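Side-chain contact in cytochrome c2 (Blastochloris viridis, PDB 1CO6), which carries electrons on a covalently bound heme c, serving as the donor to the oxidized bacteriochlorophyll in bacterial photosynthesis: residues A[14-19]-A[25-30]. Residues are numbered along the deposited sequence; the frame is centred on the assembly and turned at random.
Sequences LVCHSI and NKVGPV. With HEC (heme c), chain B.
With CG lying anti to the carbonyl carbon (chi1 -68°) and the ring turned by a chi2 of -79°, H17 sets its imidazole between P29 and the heme iron. NE2 binds the iron at 2.0 Å, and ND1, at the other nitrogen of the ring, gives its hydrogen to P29 O at 2.7 Å. This bond is nearly straight (166°), and the acceptor lies close to the ring plane, so it should fix the rotation of the imidazole above the porphyrin and probably makes it a more electron-rich ligand. Histidine suits the place because one flat ring can bind a metal and donate a hydrogen bond at once. Proline, rigid and without an N-H, presents its carbonyl while packing on both partners: P29 CD lies 3.5 Å from H17 CE1 and 3.8 Å from HEC C4D. Glycine suits the position before it, because a residue without a side chain lets the backbone pass close to the imidazole, with G28 C 3.7 Å from H17 ND1. G28 N bonds to C16 O at 2.8 Å, tying 25-30 to the cysteine whose thiol forms the thioether link, C16 SG to HEC CAC. K26, its chain bent at chi3, runs past the hydroxyl of S18, with CE 3.2 Å from S18 OG, and delivers NZ to L14 O at 2.6 Å. A long, flexible cation suits this span; S18 OG itself is hydrogen-bonded to K24. Two waters complete the seam, one between V15 O and V27 N, the other between S18 N and G28 O. On the far side of the heme, M79 supplies the sixth ligand. A CXXCH heme-attachment motif whose histidine is held by a proline carbonyl from further along the same loop is the proximal side of the class I cytochrome c fold.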
ATOM      1  N   LEU A  14       8.706   3.830  -0.100  1.00 14.90           N
ATOM      2  CA  LEU A  14       9.436   3.998   1.175  1.00 16.32           C
ATOM      3  C   LEU A  14       9.561   5.418   1.723  1.00 16.19           C
ATOM      4  O   LEU A  14       9.657   5.554   2.961  1.00 17.24           O
ATOM      5  CB  LEU A  14      10.779   3.287   0.989  1.00 18.00           C
ATOM      6  CG  LEU A  14      11.540   2.955   2.246  1.00 21.09           C
ATOM      7  CD1 LEU A  14      10.700   2.163   3.248  1.00 20.83           C
ATOM      8  CD2 LEU A  14      12.778   2.147   1.812  1.00 23.16           C
ATOM      9  N   VAL A  15       9.583   6.391   0.877  1.00 15.98           N
ATOM     10  CA  VAL A  15       9.661   7.820   1.179  1.00 17.51           C
ATOM     11  C   VAL A  15       8.510   8.145   2.137  1.00 17.14           C
ATOM     12  O   VAL A  15       8.693   8.883   3.126  1.00 18.48           O
ATOM     13  CB  VAL A  15       9.586   8.628  -0.123  1.00 18.13           C
ATOM     14  CG1 VAL A  15       9.503  10.125   0.111  1.00 19.61           C
ATOM     15  CG2 VAL A  15      10.717   8.250  -1.107  1.00 18.58           C
ATOM     16  N   CYS A  16       7.345   7.558   1.882  1.00 14.39           N
ATOM     17  CA  CYS A  16       6.182   7.838   2.764  1.00 13.23           C
ATOM     18  C   CYS A  16       5.691   6.709   3.594  1.00 13.91           C
ATOM     19  O   CYS A  16       4.954   6.982   4.573  1.00 14.54           O
ATOM     20  CB  CYS A  16       5.035   8.419   1.905  1.00 11.58           C
ATOM     21  SG  CYS A  16       5.447   9.837   0.835  1.00 12.13           S
ATOM     22  N   HIS A  17       6.064   5.484   3.308  1.00 11.56           N
ATOM     23  CA  HIS A  17       5.552   4.318   4.041  1.00 12.68           C
ATOM     24  C   HIS A  17       6.664   3.422   4.555  1.00 15.30           C
ATOM     25  O   HIS A  17       7.740   3.298   3.925  1.00 16.91           O
ATOM     26  CB  HIS A  17       4.692   3.475   3.036  1.00 10.86           C
ATOM     27  CG  HIS A  17       3.413   4.044   2.552  1.00 12.71           C
ATOM     28  ND1 HIS A  17       2.288   4.014   3.293  1.00 12.17           N
ATOM     29  CD2 HIS A  17       3.060   4.500   1.326  1.00  9.84           C
ATOM     30  CE1 HIS A  17       1.316   4.558   2.570  1.00 11.11           C
ATOM     31  NE2 HIS A  17       1.715   4.864   1.303  1.00 14.56           N
ATOM     32  N   SER A  18       6.385   2.820   5.685  1.00 15.20           N
ATOM     33  CA  SER A  18       7.249   1.822   6.309  1.00 16.95           C
ATOM     34  C   SER A  18       6.599   0.423   6.136  1.00 17.18           C
ATOM     35  O   SER A  18       5.370   0.265   6.029  1.00 16.62           O
ATOM     36  CB  SER A  18       7.453   2.083   7.813  1.00 18.28           C
ATOM     37  OG  SER A  18       8.264   3.252   7.847  1.00 22.05           O
ATOM     38  N   ILE A  19       7.444  -0.579   6.158  1.00 17.27           N
ATOM     39  CA  ILE A  19       7.126  -2.012   6.065  1.00 18.50           C
ATOM     40  C   ILE A  19       8.226  -2.798   6.792  1.00 20.57           C
ATOM     41  O   ILE A  19       9.413  -2.348   6.888  1.00 21.51           O
ATOM     42  CB  ILE A  19       6.981  -2.379   4.531  1.00 19.27           C
ATOM     43  CG1 ILE A  19       6.041  -3.610   4.348  1.00 18.79           C
ATOM     44  CG2 ILE A  19       8.387  -2.568   3.864  1.00 17.25           C
ATOM     45  CD1 ILE A  19       5.738  -3.993   2.858  1.00 20.85           C
ATOM     46  N   ASN A  25       4.173   4.657  11.550  1.00 17.56           N
ATOM     47  CA  ASN A  25       3.458   5.534  10.614  1.00 16.60           C
ATOM     48  C   ASN A  25       4.340   6.732  10.242  1.00 16.65           C
ATOM     49  O   ASN A  25       5.025   7.224  11.169  1.00 16.36           O
ATOM     50  CB  ASN A  25       2.166   6.014  11.277  1.00 18.04           C
ATOM     51  CG  ASN A  25       1.145   4.912  11.381  1.00 18.70           C
ATOM     52  OD1 ASN A  25       0.992   4.134  10.414  1.00 20.62           O
ATOM     53  ND2 ASN A  25       0.435   4.815  12.501  1.00 18.17           N
ATOM     54  N   LYS A  26       4.321   7.144   8.996  1.00 15.14           N
ATOM     55  CA  LYS A  26       5.105   8.335   8.521  1.00 15.44           C
ATOM     56  C   LYS A  26       4.135   9.278   7.808  1.00 15.20           C
ATOM     57  O   LYS A  26       3.084   9.576   8.410  1.00 14.25           O
ATOM     58  CB  LYS A  26       6.284   7.968   7.660  1.00 15.09           C
ATOM     59  CG  LYS A  26       7.269   7.096   8.443  1.00 16.03           C
ATOM     60  CD  LYS A  26       8.513   6.821   7.619  1.00 16.98           C
ATOM     61  CE  LYS A  26       8.212   6.086   6.334  1.00 19.26           C
ATOM     62  NZ  LYS A  26       9.441   5.949   5.494  1.00 20.32           N
ATOM     63  N   VAL A  27       4.486   9.773   6.623  1.00 14.19           N
ATOM     64  CA  VAL A  27       3.523  10.618   5.893  1.00 14.73           C
ATOM     65  C   VAL A  27       2.332   9.666   5.563  1.00 14.11           C
ATOM     66  O   VAL A  27       1.194  10.122   5.593  1.00 13.68           O
ATOM     67  CB  VAL A  27       4.082  11.336   4.663  1.00 14.14           C
ATOM     68  CG1 VAL A  27       2.998  11.884   3.708  1.00 16.23           C
ATOM     69  CG2 VAL A  27       4.952  12.540   5.090  1.00 14.44           C
ATOM     70  N   GLY A  28       2.655   8.392   5.304  1.00 12.34           N
ATOM     71  CA  GLY A  28       1.580   7.422   4.985  1.00 12.91           C
ATOM     72  C   GLY A  28       1.625   6.344   6.057  1.00 12.14           C
ATOM     73  O   GLY A  28       2.594   6.222   6.827  1.00 14.23           O
ATOM     74  N   PRO A  29       0.589   5.522   6.098  1.00 12.64           N
ATOM     75  CA  PRO A  29       0.473   4.477   7.122  1.00 13.81           C
ATOM     76  C   PRO A  29       1.302   3.233   6.852  1.00 13.10           C
ATOM     77  O   PRO A  29       1.661   2.960   5.679  1.00 15.56           O
ATOM     78  CB  PRO A  29      -1.023   4.115   7.125  1.00 13.85           C
ATOM     79  CG  PRO A  29      -1.507   4.408   5.717  1.00 13.38           C
ATOM     80  CD  PRO A  29      -0.631   5.602   5.245  1.00 12.13           C
ATOM     81  N   VAL A  30       1.555   2.507   7.929  1.00 13.65           N
ATOM     82  CA  VAL A  30       2.350   1.235   7.774  1.00 13.27           C
ATOM     83  C   VAL A  30       1.667   0.287   6.760  1.00 13.56           C
ATOM     84  O   VAL A  30       0.422   0.146   6.730  1.00 14.61           O
ATOM     85  CB  VAL A  30       2.500   0.533   9.134  1.00 15.04           C
ATOM     86  CG1 VAL A  30       3.013  -0.882   9.003  1.00 18.74           C
ATOM     87  CG2 VAL A  30       3.402   1.368  10.038  1.00 16.95           C
TER
HETATM   88 FE   HEC B 108       0.657   5.488  -0.242  1.00 10.84          FE
HETATM   89  CHA HEC B 108      -2.128   5.490   1.612  1.00 11.47           C
HETATM   90  CHB HEC B 108       0.208   2.171  -0.977  1.00 12.47           C
HETATM   91  CHC HEC B 108       3.395   5.573  -2.373  1.00 12.38           C
HETATM   92  CHD HEC B 108       1.402   8.690   0.832  1.00 12.95           C
HETATM   93  NA  HEC B 108      -0.701   4.076   0.252  1.00 13.11           N
HETATM   94  C1A HEC B 108      -1.894   4.297   0.931  1.00 13.13           C
HETATM   95  C2A HEC B 108      -2.705   3.114   0.856  1.00 13.31           C
HETATM   96  C3A HEC B 108      -2.045   2.208   0.123  1.00 13.78           C
HETATM   97  C4A HEC B 108      -0.784   2.787  -0.287  1.00 13.24           C
HETATM   98  CMA HEC B 108      -2.488   0.780  -0.272  1.00 12.50           C
HETATM   99  CAA HEC B 108      -4.064   2.915   1.601  1.00 13.48           C
HETATM  100  CBA HEC B 108      -3.729   2.484   3.059  1.00 13.37           C
HETATM  101  CGA HEC B 108      -4.880   2.156   3.978  1.00 13.84           C
HETATM  102  O1A HEC B 108      -6.006   2.212   3.512  1.00 13.59           O
HETATM  103  O2A HEC B 108      -4.537   1.859   5.150  1.00 15.09           O
HETATM  104  NB  HEC B 108       1.608   4.163  -1.395  1.00 12.78           N
HETATM  105  C1B HEC B 108       1.288   2.804  -1.510  1.00 12.58           C
HETATM  106  C2B HEC B 108       2.244   2.194  -2.402  1.00 13.96           C
HETATM  107  C3B HEC B 108       3.094   3.137  -2.816  1.00 13.05           C
HETATM  108  C4B HEC B 108       2.740   4.371  -2.182  1.00 13.69           C
HETATM  109  CMB HEC B 108       2.182   0.693  -2.756  1.00 12.79           C
HETATM  110  CAB HEC B 108       4.314   2.898  -3.770  1.00 13.20           C
HETATM  111  CBB HEC B 108       3.963   2.660  -5.116  1.00 13.78           C
HETATM  112  NC  HEC B 108       2.093   6.861  -0.679  1.00 13.07           N
HETATM  113  C1C HEC B 108       3.112   6.697  -1.589  1.00 13.26           C
HETATM  114  C2C HEC B 108       3.904   7.914  -1.598  1.00 14.37           C
HETATM  115  C3C HEC B 108       3.341   8.787  -0.754  1.00 14.49           C
HETATM  116  C4C HEC B 108       2.219   8.133  -0.134  1.00 13.29           C
HETATM  117  CMC HEC B 108       5.133   8.128  -2.506  1.00 13.51           C
HETATM  118  CAC HEC B 108       3.896  10.223  -0.381  1.00 13.78           C
HETATM  119  CBC HEC B 108       4.108  11.189  -1.380  1.00 13.67           C
HETATM  120  ND  HEC B 108      -0.183   6.805   1.023  1.00 13.39           N
HETATM  121  C1D HEC B 108       0.242   8.109   1.286  1.00 12.37           C
HETATM  122  C2D HEC B 108      -0.766   8.755   2.131  1.00 13.42           C
HETATM  123  C3D HEC B 108      -1.730   7.864   2.366  1.00 12.88           C
HETATM  124  C4D HEC B 108      -1.397   6.656   1.664  1.00 11.54           C
HETATM  125  CMD HEC B 108      -0.635  10.220   2.623  1.00 11.46           C
HETATM  126  CAD HEC B 108      -3.060   8.074   3.139  1.00 12.45           C
HETATM  127  CBD HEC B 108      -4.210   8.415   2.138  1.00 12.22           C
HETATM  128  CGD HEC B 108      -5.392   9.115   2.782  1.00 12.80           C
HETATM  129  O1D HEC B 108      -6.139   9.625   1.892  1.00 13.86           O
HETATM  130  O2D HEC B 108      -5.557   9.136   4.026  1.00 14.03           O
HETATM  131  O   HOH W   1       7.533  10.143   5.493  1.00 15.87           O
HETATM  132  O   HOH W   2       4.440   4.191   7.313  1.00 12.20           O